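Local structure of glycosaminoglycan xylosylkinase (Hydra vulgaris, 5XOM) at residues Ala134-Ala137 / Ala138-Asp142; Ser323-Tyr326 / Asn327-Lys330; Leu368-Val371 / Gln372-Val375. The protein probably phosphorylates xylose in the linkage region of proteoglycans, as a secretory-pathway member of the Fam20 kinase family. One frame throughout, in Å; residues are numbered along the deposited sequence.

Contact 1: Ala134-Ala137 / Ala138-Asp142; sequences AEIA and AFHLD
A138 gives its backbone N-H to A134 O one helical turn earlier, at an N-to-O distance of 2.8 Å. Its methyl group adds a second touch on the same oxygen, A138 CB standing 3.2 Å from A134 O. F139 repeats the backbone bond, F139 N reaching E135 O at 3.0 Å, but its ring goes elsewhere: with CG anti to the backbone N (chi1 156°) the phenyl group leads away from residues 134-137. F139 CD2 is instead placed 3.7 Å above the centre of the imidazole of the following residue, H140, and so covers one face of that ring. H140 makes the straightest of the four backbone bonds across the contact, with 168° at the hydrogen between H140 N and I136 O. Its CG lies beside the backbone N (chi1 -71°), which brings CD2 back over the preceding turn, 3.3 Å from I136 O. There the imidazole runs alongside the I136 side chain, both pointing the same way, and H140 CD2 meets I136 CG2 at 4.0 Å. L141 N closes the series on A137 O at 2.9 Å. D142 N bonds back to A138 O, and its carboxylate oxygen OD2 accepts R149 N and pairs with H294 ND1. This whole stretch of helix 132-144 is buried: V153 of strand 153-159 packs on E135, I136 and F139, while F269 of helix 259-273 and L343 of helix 339-347 cover A138, H140 and L141 between them. The salt bridge from E135 to K111 on strand 106-112 is consistent with the strand-lysine to helix-C glutamate pair of protein kinases.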
ATOM      1  N   ALA A 134      -0.009 -24.457  10.018  1.00 23.10           N
ATOM      2  CA  ALA A 134       0.966 -24.382   8.937  1.00 22.17           C
ATOM      3  C   ALA A 134       0.495 -23.447   7.832  1.00 22.03           C
ATOM      4  O   ALA A 134       1.309 -22.725   7.244  1.00 20.96           O
ATOM      5  CB  ALA A 134       1.238 -25.779   8.377  1.00 18.52           C
ATOM      6  N   GLU A 135      -0.812 -23.444   7.532  1.00 17.91           N
ATOM      7  CA  GLU A 135      -1.337 -22.520   6.529  1.00 23.17           C
ATOM      8  C   GLU A 135      -1.087 -21.076   6.941  1.00 22.09           C
ATOM      9  O   GLU A 135      -0.716 -20.244   6.108  1.00 20.50           O
ATOM     10  CB  GLU A 135      -2.840 -22.744   6.305  1.00 20.56           C
ATOM     11  CG  GLU A 135      -3.213 -24.047   5.598  1.00 27.42           C
ATOM     12  CD  GLU A 135      -3.056 -24.004   4.071  1.00 32.60           C
ATOM     13  OE1 GLU A 135      -2.374 -23.102   3.530  1.00 24.82           O
ATOM     14  OE2 GLU A 135      -3.629 -24.893   3.404  1.00 27.02           O
ATOM     15  N   ILE A 136      -1.297 -20.762   8.222  1.00 21.60           N
ATOM     16  CA  ILE A 136      -1.065 -19.404   8.711  1.00 21.85           C
ATOM     17  C   ILE A 136       0.407 -19.036   8.582  1.00 22.53           C
ATOM     18  O   ILE A 136       0.755 -17.970   8.062  1.00 20.81           O
ATOM     19  CB  ILE A 136      -1.551 -19.273  10.164  1.00 22.78           C
ATOM     20  CG1 ILE A 136      -3.054 -19.546  10.238  1.00 17.21           C
ATOM     21  CG2 ILE A 136      -1.240 -17.883  10.708  1.00 18.97           C
ATOM     22  CD1 ILE A 136      -3.546 -19.805  11.627  1.00 16.98           C
ATOM     23  N   ALA A 137       1.293 -19.915   9.056  1.00 18.05           N
ATOM     24  CA  ALA A 137       2.720 -19.623   9.003  1.00 21.05           C
ATOM     25  C   ALA A 137       3.209 -19.518   7.563  1.00 21.39           C
ATOM     26  O   ALA A 137       4.004 -18.633   7.235  1.00 20.67           O
ATOM     27  CB  ALA A 137       3.503 -20.686   9.765  1.00 17.81           C
ATOM     28  N   ALA A 138       2.729 -20.401   6.684  1.00 24.99           N
ATOM     29  CA  ALA A 138       3.176 -20.371   5.294  1.00 22.22           C
ATOM     30  C   ALA A 138       2.736 -19.087   4.596  1.00 20.84           C
ATOM     31  O   ALA A 138       3.474 -18.534   3.775  1.00 21.07           O
ATOM     32  CB  ALA A 138       2.646 -21.596   4.549  1.00 18.81           C
ATOM     33  N   PHE A 139       1.538 -18.593   4.910  1.00 24.28           N
ATOM     34  CA  PHE A 139       1.085 -17.364   4.275  1.00 22.86           C
ATOM     35  C   PHE A 139       1.951 -16.174   4.685  1.00 19.45           C
ATOM     36  O   PHE A 139       2.388 -15.396   3.831  1.00 24.75           O
ATOM     37  CB  PHE A 139      -0.387 -17.112   4.602  1.00 21.45           C
ATOM     38  CG  PHE A 139      -0.787 -15.675   4.505  1.00 23.69           C
ATOM     39  CD1 PHE A 139      -0.818 -15.023   3.280  1.00 23.33           C
ATOM     40  CD2 PHE A 139      -1.143 -14.972   5.644  1.00 20.20           C
ATOM     41  CE1 PHE A 139      -1.184 -13.693   3.198  1.00 26.36           C
ATOM     42  CE2 PHE A 139      -1.513 -13.644   5.571  1.00 24.51           C
ATOM     43  CZ  PHE A 139      -1.533 -13.001   4.348  1.00 26.86           C
ATOM     44  N   HIS A 140       2.257 -16.039   5.976  1.00 18.05           N
ATOM     45  CA  HIS A 140       3.087 -14.909   6.384  1.00 22.34           C
ATOM     46  C   HIS A 140       4.521 -15.060   5.905  1.00 20.08           C
ATOM     47  O   HIS A 140       5.179 -14.058   5.606  1.00 23.80           O
ATOM     48  CB  HIS A 140       3.039 -14.727   7.895  1.00 18.24           C
ATOM     49  CG  HIS A 140       1.728 -14.205   8.372  1.00 25.22           C
ATOM     50  ND1 HIS A 140       1.341 -12.897   8.178  1.00 17.66           N
ATOM     51  CD2 HIS A 140       0.698 -14.815   9.003  1.00 21.46           C
ATOM     52  CE1 HIS A 140       0.130 -12.722   8.678  1.00 17.57           C
ATOM     53  NE2 HIS A 140      -0.281 -13.870   9.184  1.00 19.44           N
ATOM     54  N   LEU A 141       5.029 -16.288   5.816  1.00 19.59           N
ATOM     55  CA  LEU A 141       6.376 -16.440   5.296  1.00 18.92           C
ATOM     56  C   LEU A 141       6.420 -16.117   3.807  1.00 21.59           C
ATOM     57  O   LEU A 141       7.431 -15.614   3.310  1.00 19.76           O
ATOM     58  CB  LEU A 141       6.902 -17.852   5.560  1.00 19.48           C
ATOM     59  CG  LEU A 141       8.228 -18.147   4.875  1.00 24.11           C
ATOM     60  CD1 LEU A 141       9.336 -17.501   5.695  1.00 26.96           C
ATOM     61  CD2 LEU A 141       8.484 -19.642   4.718  1.00 29.08           C
ATOM     62  N   ASP A 142       5.319 -16.367   3.100  1.00 22.08           N
ATOM     63  CA  ASP A 142       5.247 -16.041   1.677  1.00 25.21           C
ATOM     64  C   ASP A 142       5.363 -14.535   1.453  1.00 27.45           C
ATOM     65  O   ASP A 142       6.043 -14.092   0.522  1.00 28.32           O
ATOM     66  CB  ASP A 142       3.932 -16.575   1.109  1.00 24.06           C
ATOM     67  CG  ASP A 142       3.597 -16.003  -0.255  1.00 29.01           C
ATOM     68  OD1 ASP A 142       2.946 -14.938  -0.318  1.00 28.45           O
ATOM     69  OD2 ASP A 142       3.961 -16.625  -1.271  1.00 29.14           O
TER

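Contact 2: Ser323-Tyr326 / Asn327-Lys330; sequences SSTY and NRLK
The Y326 ring carries the aliphatic chain of K330 on one face, a CH-pi contact with K330 CG 3.9 Å from the ring centroid and 20° off its normal. Bends along the lysine chain continue the contact to the end of the tyrosine, K330 CD lying 3.2 Å from Y326 OH. The same ring stacks edge-to-face with F379. With an alanine in place of Y326, the K330 chain is likely to lose its CH-pi surface and F379 its edge-to-face partner. Beneath, every carbonyl of S323-Y326 accepts an N-H from four residues on; T325 O receives L329 N at 2.9 Å, and Y326 O takes the more bent bond from K330 N, 143° at the hydrogen. The R328 guanidinium folds back over S324 and T325, its chain turned at chi3 (-60°). NE is satisfied by L145 O, and NH1 donates to a water at 3.0 Å, which also makes a weak hydrogen bond with S324 OG. T325 OG1 is hydrogen-bonded to D265 OD1 instead of the nearby arginine. The T325-D265 bond ties helix 323-334 to helix 259-273, while I388 of strand 388-389 packs on S323 and Y326.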
ATOM      1  N   SER A 323      16.777 -14.011 -10.258  1.00 44.67           N
ATOM      2  CA  SER A 323      17.647 -13.011  -9.650  1.00 43.99           C
ATOM      3  C   SER A 323      16.994 -12.355  -8.438  1.00 42.56           C
ATOM      4  O   SER A 323      17.637 -12.189  -7.396  1.00 50.03           O
ATOM      5  CB  SER A 323      18.048 -11.964 -10.689  1.00 49.09           C
ATOM      6  OG  SER A 323      18.843 -10.940 -10.111  1.00 44.43           O
ATOM      7  N   SER A 324      15.730 -11.932  -8.566  1.00 41.33           N
ATOM      8  CA  SER A 324      15.057 -11.281  -7.442  1.00 37.99           C
ATOM      9  C   SER A 324      14.965 -12.207  -6.231  1.00 37.15           C
ATOM     10  O   SER A 324      15.086 -11.757  -5.085  1.00 34.81           O
ATOM     11  CB  SER A 324      13.663 -10.793  -7.845  1.00 34.26           C
ATOM     12  OG  SER A 324      12.882 -11.830  -8.410  1.00 42.81           O
ATOM     13  N   THR A 325      14.730 -13.501  -6.465  1.00 36.53           N
ATOM     14  CA  THR A 325      14.689 -14.462  -5.366  1.00 36.66           C
ATOM     15  C   THR A 325      16.035 -14.531  -4.654  1.00 38.01           C
ATOM     16  O   THR A 325      16.103 -14.502  -3.420  1.00 31.62           O
ATOM     17  CB  THR A 325      14.286 -15.842  -5.890  1.00 39.54           C
ATOM     18  OG1 THR A 325      13.010 -15.755  -6.535  1.00 36.33           O
ATOM     19  CG2 THR A 325      14.180 -16.839  -4.736  1.00 35.17           C
ATOM     20  N   TYR A 326      17.122 -14.622  -5.425  1.00 33.27           N
ATOM     21  CA  TYR A 326      18.461 -14.658  -4.844  1.00 34.51           C
ATOM     22  C   TYR A 326      18.739 -13.414  -4.007  1.00 42.19           C
ATOM     23  O   TYR A 326      19.272 -13.508  -2.896  1.00 41.23           O
ATOM     24  CB  TYR A 326      19.493 -14.797  -5.959  1.00 40.21           C
ATOM     25  CG  TYR A 326      20.936 -14.748  -5.511  1.00 52.13           C
ATOM     26  CD1 TYR A 326      21.461 -15.723  -4.671  1.00 52.90           C
ATOM     27  CD2 TYR A 326      21.777 -13.728  -5.940  1.00 55.71           C
ATOM     28  CE1 TYR A 326      22.788 -15.679  -4.268  1.00 56.76           C
ATOM     29  CE2 TYR A 326      23.101 -13.676  -5.545  1.00 64.03           C
ATOM     30  CZ  TYR A 326      23.601 -14.653  -4.711  1.00 66.18           C
ATOM     31  OH  TYR A 326      24.920 -14.598  -4.315  1.00 68.54           O
ATOM     32  N   ASN A 327      18.379 -12.240  -4.527  1.00 40.29           N
ATOM     33  CA  ASN A 327      18.615 -11.002  -3.792  1.00 44.22           C
ATOM     34  C   ASN A 327      17.866 -10.988  -2.466  1.00 42.36           C
ATOM     35  O   ASN A 327      18.417 -10.570  -1.441  1.00 47.75           O
ATOM     36  CB  ASN A 327      18.218  -9.803  -4.652  1.00 42.11           C
ATOM     37  CG  ASN A 327      19.115  -9.640  -5.863  1.00 48.39           C
ATOM     38  OD1 ASN A 327      20.288 -10.021  -5.835  1.00 44.89           O
ATOM     39  ND2 ASN A 327      18.569  -9.073  -6.934  1.00 51.27           N
ATOM     40  N   ARG A 328      16.609 -11.440  -2.460  1.00 37.78           N
ATOM     41  CA  ARG A 328      15.846 -11.439  -1.213  1.00 37.96           C
ATOM     42  C   ARG A 328      16.384 -12.480  -0.236  1.00 33.90           C
ATOM     43  O   ARG A 328      16.432 -12.234   0.975  1.00 36.85           O
ATOM     44  CB  ARG A 328      14.362 -11.673  -1.502  1.00 37.37           C
ATOM     45  CG  ARG A 328      13.740 -10.620  -2.428  1.00 42.36           C
ATOM     46  CD  ARG A 328      12.203 -10.637  -2.399  1.00 46.02           C
ATOM     47  NE  ARG A 328      11.647 -11.919  -2.828  1.00 43.18           N
ATOM     48  CZ  ARG A 328      11.353 -12.231  -4.087  1.00 48.26           C
ATOM     49  NH1 ARG A 328      11.560 -11.354  -5.063  1.00 47.41           N
ATOM     50  NH2 ARG A 328      10.852 -13.426  -4.374  1.00 48.77           N
ATOM     51  N   LEU A 329      16.817 -13.639  -0.746  1.00 31.72           N
ATOM     52  CA  LEU A 329      17.407 -14.660   0.116  1.00 33.23           C
ATOM     53  C   LEU A 329      18.691 -14.166   0.764  1.00 40.88           C
ATOM     54  O   LEU A 329      18.998 -14.542   1.901  1.00 44.55           O
ATOM     55  CB  LEU A 329      17.688 -15.941  -0.670  1.00 30.77           C
ATOM     56  CG  LEU A 329      16.494 -16.781  -1.132  1.00 35.08           C
ATOM     57  CD1 LEU A 329      16.984 -18.053  -1.796  1.00 40.04           C
ATOM     58  CD2 LEU A 329      15.560 -17.104   0.015  1.00 34.38           C
ATOM     59  N   LYS A 330      19.456 -13.330   0.063  1.00 40.41           N
ATOM     60  CA  LYS A 330      20.715 -12.871   0.627  1.00 37.11           C
ATOM     61  C   LYS A 330      20.492 -11.770   1.652  1.00 35.66           C
ATOM     62  O   LYS A 330      21.220 -11.702   2.648  1.00 43.85           O
ATOM     63  CB  LYS A 330      21.629 -12.366  -0.488  1.00 39.86           C
ATOM     64  CG  LYS A 330      22.110 -13.462  -1.417  1.00 61.16           C
ATOM     65  CD  LYS A 330      23.601 -13.361  -1.678  1.00 75.81           C
ATOM     66  CE  LYS A 330      24.059 -11.913  -1.829  1.00 81.84           C
ATOM     67  NZ  LYS A 330      23.610 -11.281  -3.104  1.00 82.23           N
TER
HETATM   68  O   HOH W   1       9.787 -10.821  -7.382  1.00 45.57           O

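Contact 3: Leu368-Val371 / Gln372-Val375; sequences LLLV and QDAV
One face of the D373 carboxylate is met by the L369 carbonyl oxygen, which stands above the carboxylate carbon, L369 O to D373 CG measuring 3.2 Å. L369 O and D373 OD1 are both acceptors, so this is close packing without a hydrogen bond; it follows from the D373 CG standing beside its own backbone N (chi1 -66°). The second flat group, the Q372 carboxamide, is approached at its nitrogen end and from one side of its plane, with L369 CD2 3.7 Å from Q372 NE2. An extended glutamine chain, CG anti to the backbone N (chi1 180°), lets it run beside L369 in the same direction. On the buried side V371 CG1 and V375 CG2 are 4.5 Å apart, and V375 CG2 also leans on V371 O at 3.5 Å. Four backbone bonds run beneath, from Q372 N to L368 O through to V375 N on V371 O, the last 2.9 Å long. L368 and V371 face helix 323-334, and V371 with L370 meets F271 of helix 259-273. This is a regular alpha helix with i to i+4 bonding, its L368, V371 and V375 side buried and its L369 and D373 side exposed, as fits the mainly helical C-terminal lobe of the protein kinase fold.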
ATOM      1  N   LEU A 368      17.235 -22.205   5.851  1.00 29.46           N
ATOM      2  CA  LEU A 368      17.672 -21.101   5.007  1.00 31.15           C
ATOM      3  C   LEU A 368      19.159 -21.212   4.698  1.00 34.25           C
ATOM      4  O   LEU A 368      19.578 -21.007   3.551  1.00 37.42           O
ATOM      5  CB  LEU A 368      17.345 -19.767   5.680  1.00 30.04           C
ATOM      6  CG  LEU A 368      17.827 -18.482   5.001  1.00 33.42           C
ATOM      7  CD1 LEU A 368      17.347 -18.414   3.562  1.00 31.59           C
ATOM      8  CD2 LEU A 368      17.354 -17.264   5.777  1.00 36.89           C
ATOM      9  N   LEU A 369      19.971 -21.586   5.694  1.00 34.42           N
ATOM     10  CA  LEU A 369      21.390 -21.811   5.436  1.00 37.15           C
ATOM     11  C   LEU A 369      21.603 -22.984   4.487  1.00 36.31           C
ATOM     12  O   LEU A 369      22.519 -22.961   3.657  1.00 35.03           O
ATOM     13  CB  LEU A 369      22.153 -22.040   6.737  1.00 41.90           C
ATOM     14  CG  LEU A 369      22.241 -20.844   7.682  1.00 49.85           C
ATOM     15  CD1 LEU A 369      23.070 -21.207   8.903  1.00 49.94           C
ATOM     16  CD2 LEU A 369      22.824 -19.633   6.962  1.00 59.44           C
ATOM     17  N   LEU A 370      20.798 -24.041   4.624  1.00 32.06           N
ATOM     18  CA  LEU A 370      20.918 -25.164   3.704  1.00 28.80           C
ATOM     19  C   LEU A 370      20.560 -24.756   2.277  1.00 33.15           C
ATOM     20  O   LEU A 370      21.121 -25.302   1.320  1.00 38.33           O
ATOM     21  CB  LEU A 370      20.039 -26.326   4.171  1.00 30.82           C
ATOM     22  CG  LEU A 370      20.344 -26.921   5.553  1.00 36.52           C
ATOM     23  CD1 LEU A 370      19.272 -27.929   5.954  1.00 28.62           C
ATOM     24  CD2 LEU A 370      21.743 -27.559   5.574  1.00 32.53           C
ATOM     25  N   VAL A 371      19.634 -23.804   2.112  1.00 33.75           N
ATOM     26  CA  VAL A 371      19.331 -23.276   0.783  1.00 31.14           C
ATOM     27  C   VAL A 371      20.533 -22.528   0.225  1.00 34.65           C
ATOM     28  O   VAL A 371      20.929 -22.725  -0.930  1.00 42.67           O
ATOM     29  CB  VAL A 371      18.091 -22.366   0.844  1.00 32.11           C
ATOM     30  CG1 VAL A 371      17.945 -21.568  -0.445  1.00 31.09           C
ATOM     31  CG2 VAL A 371      16.850 -23.185   1.086  1.00 26.51           C
ATOM     32  N   GLN A 372      21.137 -21.668   1.047  1.00 37.62           N
ATOM     33  CA  GLN A 372      22.325 -20.933   0.627  1.00 40.53           C
ATOM     34  C   GLN A 372      23.434 -21.886   0.193  1.00 49.38           C
ATOM     35  O   GLN A 372      24.104 -21.650  -0.819  1.00 49.85           O
ATOM     36  CB  GLN A 372      22.784 -20.018   1.759  1.00 46.04           C
ATOM     37  CG  GLN A 372      24.023 -19.190   1.454  1.00 69.47           C
ATOM     38  CD  GLN A 372      24.351 -18.219   2.579  1.00 80.81           C
ATOM     39  OE1 GLN A 372      24.549 -17.022   2.354  1.00 85.54           O
ATOM     40  NE2 GLN A 372      24.429 -18.738   3.798  1.00 81.34           N
ATOM     41  N   ASP A 373      23.634 -22.975   0.941  1.00 47.08           N
ATOM     42  CA  ASP A 373      24.645 -23.960   0.571  1.00 45.04           C
ATOM     43  C   ASP A 373      24.350 -24.567  -0.797  1.00 43.99           C
ATOM     44  O   ASP A 373      25.254 -24.729  -1.626  1.00 42.84           O
ATOM     45  CB  ASP A 373      24.732 -25.055   1.637  1.00 55.25           C
ATOM     46  CG  ASP A 373      25.253 -24.541   2.967  1.00 60.43           C
ATOM     47  OD1 ASP A 373      25.785 -23.409   3.008  1.00 62.81           O
ATOM     48  OD2 ASP A 373      25.128 -25.273   3.974  1.00 54.37           O
ATOM     49  N   ALA A 374      23.089 -24.936  -1.038  1.00 32.40           N
ATOM     50  CA  ALA A 374      22.727 -25.533  -2.321  1.00 36.85           C
ATOM     51  C   ALA A 374      22.963 -24.561  -3.469  1.00 40.85           C
ATOM     52  O   ALA A 374      23.443 -24.956  -4.540  1.00 44.20           O
ATOM     53  CB  ALA A 374      21.268 -25.991  -2.301  1.00 33.13           C
ATOM     54  N   VAL A 375      22.643 -23.283  -3.258  1.00 39.82           N
ATOM     55  CA  VAL A 375      22.860 -22.281  -4.293  1.00 39.95           C
ATOM     56  C   VAL A 375      24.351 -22.076  -4.527  1.00 48.19           C
ATOM     57  O   VAL A 375      24.813 -22.025  -5.673  1.00 49.67           O
ATOM     58  CB  VAL A 375      22.151 -20.964  -3.916  1.00 34.89           C
ATOM     59  CG1 VAL A 375      22.626 -19.823  -4.809  1.00 38.22           C
ATOM     60  CG2 VAL A 375      20.641 -21.123  -3.999  1.00 31.96           C
TER

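Contacts 2 and 3 are direct neighbours, their centres 12 Å apart: L329 CD1 packs on V371 CG1 at 3.9 Å, and Y326 CE1 reaches V375 CG1 at 4.2 Å, joining helices 323-334 and 358-382. Contact 1 stands apart, its centre about 19 Å from that of contact 2 and 20 Å from that of contact 3, with nearest atoms about 7 and 8 Å away. Helix 259-273 bridges the three, touching A138 and L141, bonding T325 and packing on V371. Through E135 contact 1 probably borders the nucleotide site, although no nucleotide is bound; contacts 2 and 3 belong to the helical packing nearer the chain's periphery.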